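Carbohydrate kinase (Agrobacterium tumefaciens, PDB 2NWH) probably phosphorylates a sugar or a related substrate at the expense of ATP, as a pfkB-family carbohydrate kinase of the ribokinase clan. Local coordinates at residues A60-D65 with E69-A74; E192-T197 with R205-I210. All coordinates share one frame; numbering follows the deposited sequence.

Contact 1: A60-D65 with E69-A74; sequences APRGGD and EVVAEA
Arg62 lays its guanidinium group against the helix that follows its own strand, and Val71 and Ala72 receive it. With CG anti to the backbone N (chi1 177°) and the chain bent at chi2 and chi3, the side chain curls back so that the flat group presents one face to the helix. Val71 lies over that face, its CG1 3.6 Å from Arg62 NH2 and its CB 4.0 Å above the plane, toward the rim. Val71 CG1 is anti to its backbone N, which aims it at the arginine. Ala72 CB comes within 3.7 Å of Arg62 NH1. This is the close-packed half: the buried guanidinium meets the hydrocarbon of Val71 and Ala72, with Ala72 N also over its face, while its NH1 gains a salt bridge to Asp82.

Toward the turn the contact opens to solvent. Glu69 N donates to Asp65 O (3.2 Å, N-H...O angle 147°), the first-turn bond of the helix. The exposed Glu69 lays its aliphatic stem alongside this carbonyl, with CG 3.8 Å from Asp65 O. Asp65 sits at the N-cap: its CB starts away from the helix, but the carboxylate bends back toward it, OD1 bonding with Thr92 and weakly with Gly68 N, and OD2 pairing with Arg91.

The arrangement is the strand-to-helix junction of a beta-alpha-beta unit, in which strand 55-63 leads into helix 66-77, then strand 81-87, at the edge of the large sheet. Arg62 pairs through its backbone with Phe85 and Phe87 of that last strand, whereas Val71 and Ala74 rest on Phe43 of helix 41-51.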
loop_
_atom_site.group_PDB
_atom_site.type_symbol
_atom_site.label_atom_id
_atom_site.label_comp_id
_atom_site.label_asym_id
_atom_site.label_seq_id
_atom_site.Cartn_x
_atom_site.Cartn_y
_atom_site.Cartn_z
ATOM N N ALA A 60 -11.621 -7.061 -0.997
ATOM C CA ALA A 60 -10.845 -7.703 0.063
ATOM C C ALA A 60 -11.660 -8.812 0.740
ATOM O O ALA A 60 -12.876 -8.638 0.946
ATOM C CB ALA A 60 -10.441 -6.686 1.078
ATOM N N PRO A 61 -11.004 -9.914 1.138
ATOM C CA PRO A 61 -11.698 -10.948 1.946
ATOM C C PRO A 61 -12.242 -10.262 3.190
ATOM O O PRO A 61 -11.573 -9.388 3.773
ATOM C CB PRO A 61 -10.588 -11.939 2.290
ATOM C CG PRO A 61 -9.644 -11.860 1.080
ATOM C CD PRO A 61 -9.594 -10.299 0.894
ATOM N N ARG A 62 -13.480 -10.571 3.543
ATOM C CA ARG A 62 -14.163 -9.861 4.619
ATOM C C ARG A 62 -14.965 -10.891 5.423
ATOM O O ARG A 62 -15.557 -11.796 4.853
ATOM C CB ARG A 62 -15.122 -8.852 4.019
ATOM C CG ARG A 62 -15.975 -8.060 4.975
ATOM C CD ARG A 62 -15.165 -7.007 5.802
ATOM N NE ARG A 62 -14.325 -6.161 4.908
ATOM C CZ ARG A 62 -14.780 -5.187 4.111
ATOM N NH1 ARG A 62 -16.070 -4.847 4.064
ATOM N NH2 ARG A 62 -13.917 -4.542 3.328
ATOM N N GLY A 63 -15.036 -10.701 6.730
ATOM C CA GLY A 63 -15.908 -11.531 7.576
ATOM C C GLY A 63 -17.363 -11.069 7.666
ATOM O O GLY A 63 -17.704 -9.977 7.229
ATOM N N GLY A 64 -18.227 -11.873 8.283
ATOM C CA GLY A 64 -19.601 -11.456 8.458
ATOM C C GLY A 64 -19.842 -10.694 9.754
ATOM O O GLY A 64 -20.882 -10.892 10.377
ATOM N N ASP A 65 -18.899 -9.849 10.168
ATOM C CA ASP A 65 -18.898 -9.252 11.512
ATOM C C ASP A 65 -18.971 -7.735 11.539
ATOM O O ASP A 65 -18.828 -7.043 10.515
ATOM C CB ASP A 65 -17.663 -9.735 12.310
ATOM C CG ASP A 65 -16.341 -9.604 11.511
ATOM O OD1 ASP A 65 -16.313 -8.897 10.475
ATOM O OD2 ASP A 65 -15.323 -10.195 11.934
ATOM N N GLU A 69 -17.777 -4.335 9.077
ATOM C CA GLU A 69 -18.624 -3.169 8.791
ATOM C C GLU A 69 -17.884 -1.860 9.104
ATOM O O GLU A 69 -18.065 -0.849 8.413
ATOM C CB GLU A 69 -19.949 -3.275 9.575
ATOM C CG GLU A 69 -20.964 -4.248 8.962
ATOM C CD GLU A 69 -22.081 -4.654 9.921
ATOM O OE1 GLU A 69 -22.329 -3.912 10.913
ATOM O OE2 GLU A 69 -22.707 -5.723 9.684
ATOM N N VAL A 70 -17.019 -1.880 10.116
ATOM C CA VAL A 70 -16.165 -0.733 10.431
ATOM C C VAL A 70 -15.207 -0.435 9.225
ATOM O O VAL A 70 -14.998 0.741 8.844
ATOM C CB VAL A 70 -15.360 -1.008 11.716
ATOM C CG1 VAL A 70 -14.225 -0.030 11.879
ATOM C CG2 VAL A 70 -16.284 -0.927 12.952
ATOM N N VAL A 71 -14.652 -1.491 8.639
ATOM C CA VAL A 71 -13.792 -1.331 7.443
ATOM C C VAL A 71 -14.612 -0.766 6.279
ATOM O O VAL A 71 -14.193 0.176 5.573
ATOM C CB VAL A 71 -13.147 -2.666 6.990
ATOM C CG1 VAL A 71 -12.245 -2.421 5.716
ATOM C CG2 VAL A 71 -12.309 -3.255 8.082
ATOM N N ALA A 72 -15.748 -1.387 6.035
ATOM C CA ALA A 72 -16.656 -0.894 5.010
ATOM C C ALA A 72 -16.981 0.608 5.196
ATOM O O ALA A 72 -16.964 1.389 4.235
ATOM C CB ALA A 72 -17.927 -1.744 5.000
ATOM N N GLU A 73 -17.252 1.015 6.426
ATOM C CA GLU A 73 -17.566 2.425 6.709
ATOM C C GLU A 73 -16.393 3.354 6.425
ATOM O O GLU A 73 -16.587 4.484 5.909
ATOM C CB GLU A 73 -18.019 2.595 8.155
ATOM C CG GLU A 73 -18.247 4.068 8.595
ATOM C CD GLU A 73 -19.401 4.778 7.860
ATOM O OE1 GLU A 73 -20.373 4.105 7.442
ATOM O OE2 GLU A 73 -19.336 6.021 7.726
ATOM N N ALA A 74 -15.187 2.916 6.799
ATOM C CA ALA A 74 -13.978 3.700 6.542
ATOM C C ALA A 74 -13.764 3.818 5.021
ATOM O O ALA A 74 -13.306 4.865 4.540
ATOM C CB ALA A 74 -12.761 3.066 7.182
#

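Contact 2: E192-T197 with R205-I210; sequences EARALT and RDWPNI
The backbones keep a helix-to-helix spacing, with CA atoms 7.9 Å apart at Ala193 and Trp207 and 7.5 Å at Thr197 and Ile210, and no hydrogen bond joins them. Trp207 bridges the interval. Its CG stands anti to the carbonyl carbon (chi1 -75°), and the indole reaches across to the first helix with its six-membered ring leading. Ala193 CB sits almost squarely over one face of that ring, a CH-pi contact 3.6 Å from the centroid and 6° off the normal. Two neighbours meet the ring at its edge: Thr197 CG2, 3.5 Å from Trp207 CZ3, and Arg194 CG, in plane and 3.9 Å from Trp207 CH2. The guanidinium of Arg194 stands nearly perpendicular to the indole. Ile210, one turn on, brings its CG2 branch to 3.2 Å from Thr197 OG1, the two side chains crossing at about a right angle. Trp207 NE1 bonds to Glu190, at the start of the first helix, which fixes the pyrrole side of the indole.

The contact joins helices 190-197 and 207-213 across a connection of which residues 199-203 are not modelled, and Ala193 and Trp207 both press on Val221 of strand 219-223 in the large sheet.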
loop_
_atom_site.group_PDB
_atom_site.type_symbol
_atom_site.label_atom_id
_atom_site.label_comp_id
_atom_site.label_asym_id
_atom_site.label_seq_id
_atom_site.Cartn_x
_atom_site.Cartn_y
_atom_site.Cartn_z
ATOM N N GLU A 192 12.477 -5.354 1.447
ATOM C CA GLU A 192 11.579 -6.096 0.587
ATOM C C GLU A 192 12.257 -6.344 -0.763
ATOM O O GLU A 192 12.088 -7.405 -1.366
ATOM C CB GLU A 192 10.230 -5.346 0.442
ATOM C CG GLU A 192 9.481 -5.160 1.773
ATOM C CD GLU A 192 8.487 -3.985 1.801
ATOM O OE1 GLU A 192 8.345 -3.236 0.795
ATOM O OE2 GLU A 192 7.842 -3.802 2.862
ATOM N N ALA A 193 13.060 -5.383 -1.209
ATOM C CA ALA A 193 13.810 -5.525 -2.444
ATOM C C ALA A 193 14.835 -6.673 -2.319
ATOM O O ALA A 193 14.856 -7.581 -3.159
ATOM C CB ALA A 193 14.476 -4.205 -2.818
ATOM N N ARG A 194 15.638 -6.659 -1.253
ATOM C CA ARG A 194 16.577 -7.761 -0.992
ATOM C C ARG A 194 15.868 -9.118 -0.941
ATOM O O ARG A 194 16.308 -10.077 -1.578
ATOM C CB ARG A 194 17.362 -7.528 0.296
ATOM C CG ARG A 194 18.719 -6.910 0.073
ATOM C CD ARG A 194 19.384 -6.541 1.386
ATOM N NE ARG A 194 18.460 -5.859 2.299
ATOM C CZ ARG A 194 18.756 -4.747 2.976
ATOM N NH1 ARG A 194 19.943 -4.163 2.830
ATOM N NH2 ARG A 194 17.851 -4.203 3.783
ATOM N N ALA A 195 14.752 -9.177 -0.215
ATOM C CA ALA A 195 13.991 -10.419 -0.046
ATOM C C ALA A 195 13.451 -11.013 -1.343
ATOM O O ALA A 195 13.554 -12.212 -1.552
ATOM C CB ALA A 195 12.882 -10.241 0.974
ATOM N N LEU A 196 12.879 -10.200 -2.221
ATOM C CA LEU A 196 12.311 -10.771 -3.440
ATOM C C LEU A 196 13.370 -11.027 -4.527
ATOM O O LEU A 196 13.215 -11.920 -5.379
ATOM C CB LEU A 196 11.119 -9.948 -3.932
ATOM C CG LEU A 196 11.284 -8.745 -4.848
ATOM C CD1 LEU A 196 10.973 -9.201 -6.257
ATOM C CD2 LEU A 196 10.303 -7.661 -4.442
ATOM N N THR A 197 14.465 -10.274 -4.457
ATOM C CA THR A 197 15.491 -10.286 -5.496
ATOM C C THR A 197 16.577 -11.340 -5.272
ATOM O O THR A 197 17.165 -11.842 -6.231
ATOM C CB THR A 197 16.129 -8.897 -5.631
ATOM O OG1 THR A 197 16.741 -8.778 -6.916
ATOM C CG2 THR A 197 17.171 -8.663 -4.538
ATOM N N ARG A 205 20.525 3.379 -6.460
ATOM C CA ARG A 205 20.428 3.541 -7.903
ATOM C C ARG A 205 20.697 2.234 -8.654
ATOM O O ARG A 205 20.620 2.205 -9.892
ATOM C CB ARG A 205 21.417 4.621 -8.365
ATOM C CG ARG A 205 22.799 4.498 -7.732
ATOM C CD ARG A 205 23.805 5.340 -8.487
ATOM N NE ARG A 205 23.368 6.732 -8.590
ATOM C CZ ARG A 205 23.968 7.762 -7.969
ATOM N NH1 ARG A 205 25.047 7.562 -7.193
ATOM N NH2 ARG A 205 23.501 8.997 -8.132
ATOM N N ASP A 206 21.012 1.155 -7.907
ATOM C CA ASP A 206 21.332 -0.135 -8.515
ATOM C C ASP A 206 20.122 -1.021 -8.689
ATOM O O ASP A 206 20.131 -1.942 -9.519
ATOM C CB ASP A 206 22.371 -0.861 -7.668
ATOM C CG ASP A 206 23.683 -0.044 -7.578
ATOM O OD1 ASP A 206 24.187 0.404 -6.447
ATOM O OD2 ASP A 206 24.361 0.095 -8.649
ATOM N N TRP A 207 19.075 -0.747 -7.908
ATOM C CA TRP A 207 17.921 -1.631 -7.919
ATOM C C TRP A 207 17.319 -1.882 -9.319
ATOM O O TRP A 207 17.046 -3.031 -9.655
ATOM C CB TRP A 207 16.898 -1.185 -6.891
ATOM C CG TRP A 207 17.313 -1.526 -5.479
ATOM C CD1 TRP A 207 17.529 -0.649 -4.449
ATOM C CD2 TRP A 207 17.553 -2.836 -4.938
ATOM N NE1 TRP A 207 17.880 -1.334 -3.301
ATOM C CE2 TRP A 207 17.899 -2.675 -3.571
ATOM C CE3 TRP A 207 17.500 -4.135 -5.474
ATOM C CZ2 TRP A 207 18.204 -3.761 -2.732
ATOM C CZ3 TRP A 207 17.806 -5.210 -4.637
ATOM C CH2 TRP A 207 18.152 -5.012 -3.280
ATOM N N PRO A 208 17.166 -0.832 -10.169
ATOM C CA PRO A 208 16.595 -1.063 -11.518
ATOM C C PRO A 208 17.200 -2.240 -12.337
ATOM O O PRO A 208 16.456 -3.135 -12.722
ATOM C CB PRO A 208 16.824 0.286 -12.233
ATOM C CG PRO A 208 16.831 1.296 -11.121
ATOM C CD PRO A 208 17.488 0.600 -9.955
ATOM N N ASN A 209 18.515 -2.254 -12.612
ATOM C CA ASN A 209 19.071 -3.374 -13.403
ATOM C C ASN A 209 19.020 -4.756 -12.705
ATOM O O ASN A 209 18.739 -5.777 -13.363
ATOM C CB ASN A 209 20.450 -3.057 -13.998
ATOM C CG ASN A 209 21.601 -3.377 -13.048
ATOM O OD1 ASN A 209 21.925 -2.578 -12.147
ATOM N ND2 ASN A 209 22.260 -4.534 -13.274
ATOM N N ILE A 210 19.265 -4.786 -11.382
ATOM C CA ILE A 210 19.067 -6.016 -10.593
ATOM C C ILE A 210 17.593 -6.474 -10.757
ATOM O O ILE A 210 17.294 -7.634 -11.068
ATOM C CB ILE A 210 19.389 -5.779 -9.074
ATOM C CG1 ILE A 210 20.860 -5.375 -8.879
ATOM C CG2 ILE A 210 19.048 -7.014 -8.241
ATOM C CD1 ILE A 210 21.222 -4.832 -7.488
#

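Contacts 1 and 2 lie on opposite sides of the chain's centre, with their own centres 35 Å apart and about 19 Å between nearest atoms. They share the large mixed sheet: contact 1 is built on strand 55-63, next to the outermost strand 81-87, whereas contact 2 packs beside strands 185-189 and 219-223. Contact 1 secures a strand to its following helix through a buried arginine; contact 2 joins two helices near the surface through a tryptophan. Asp249 and Thr251 of the sodium site come just before the Gly-Ala-Gly-Asp sequence at the start of helix 255-266, whose aspartate is probably the catalytic base, as in pfkB relatives. Neither contact includes these residues; both read as structural packing.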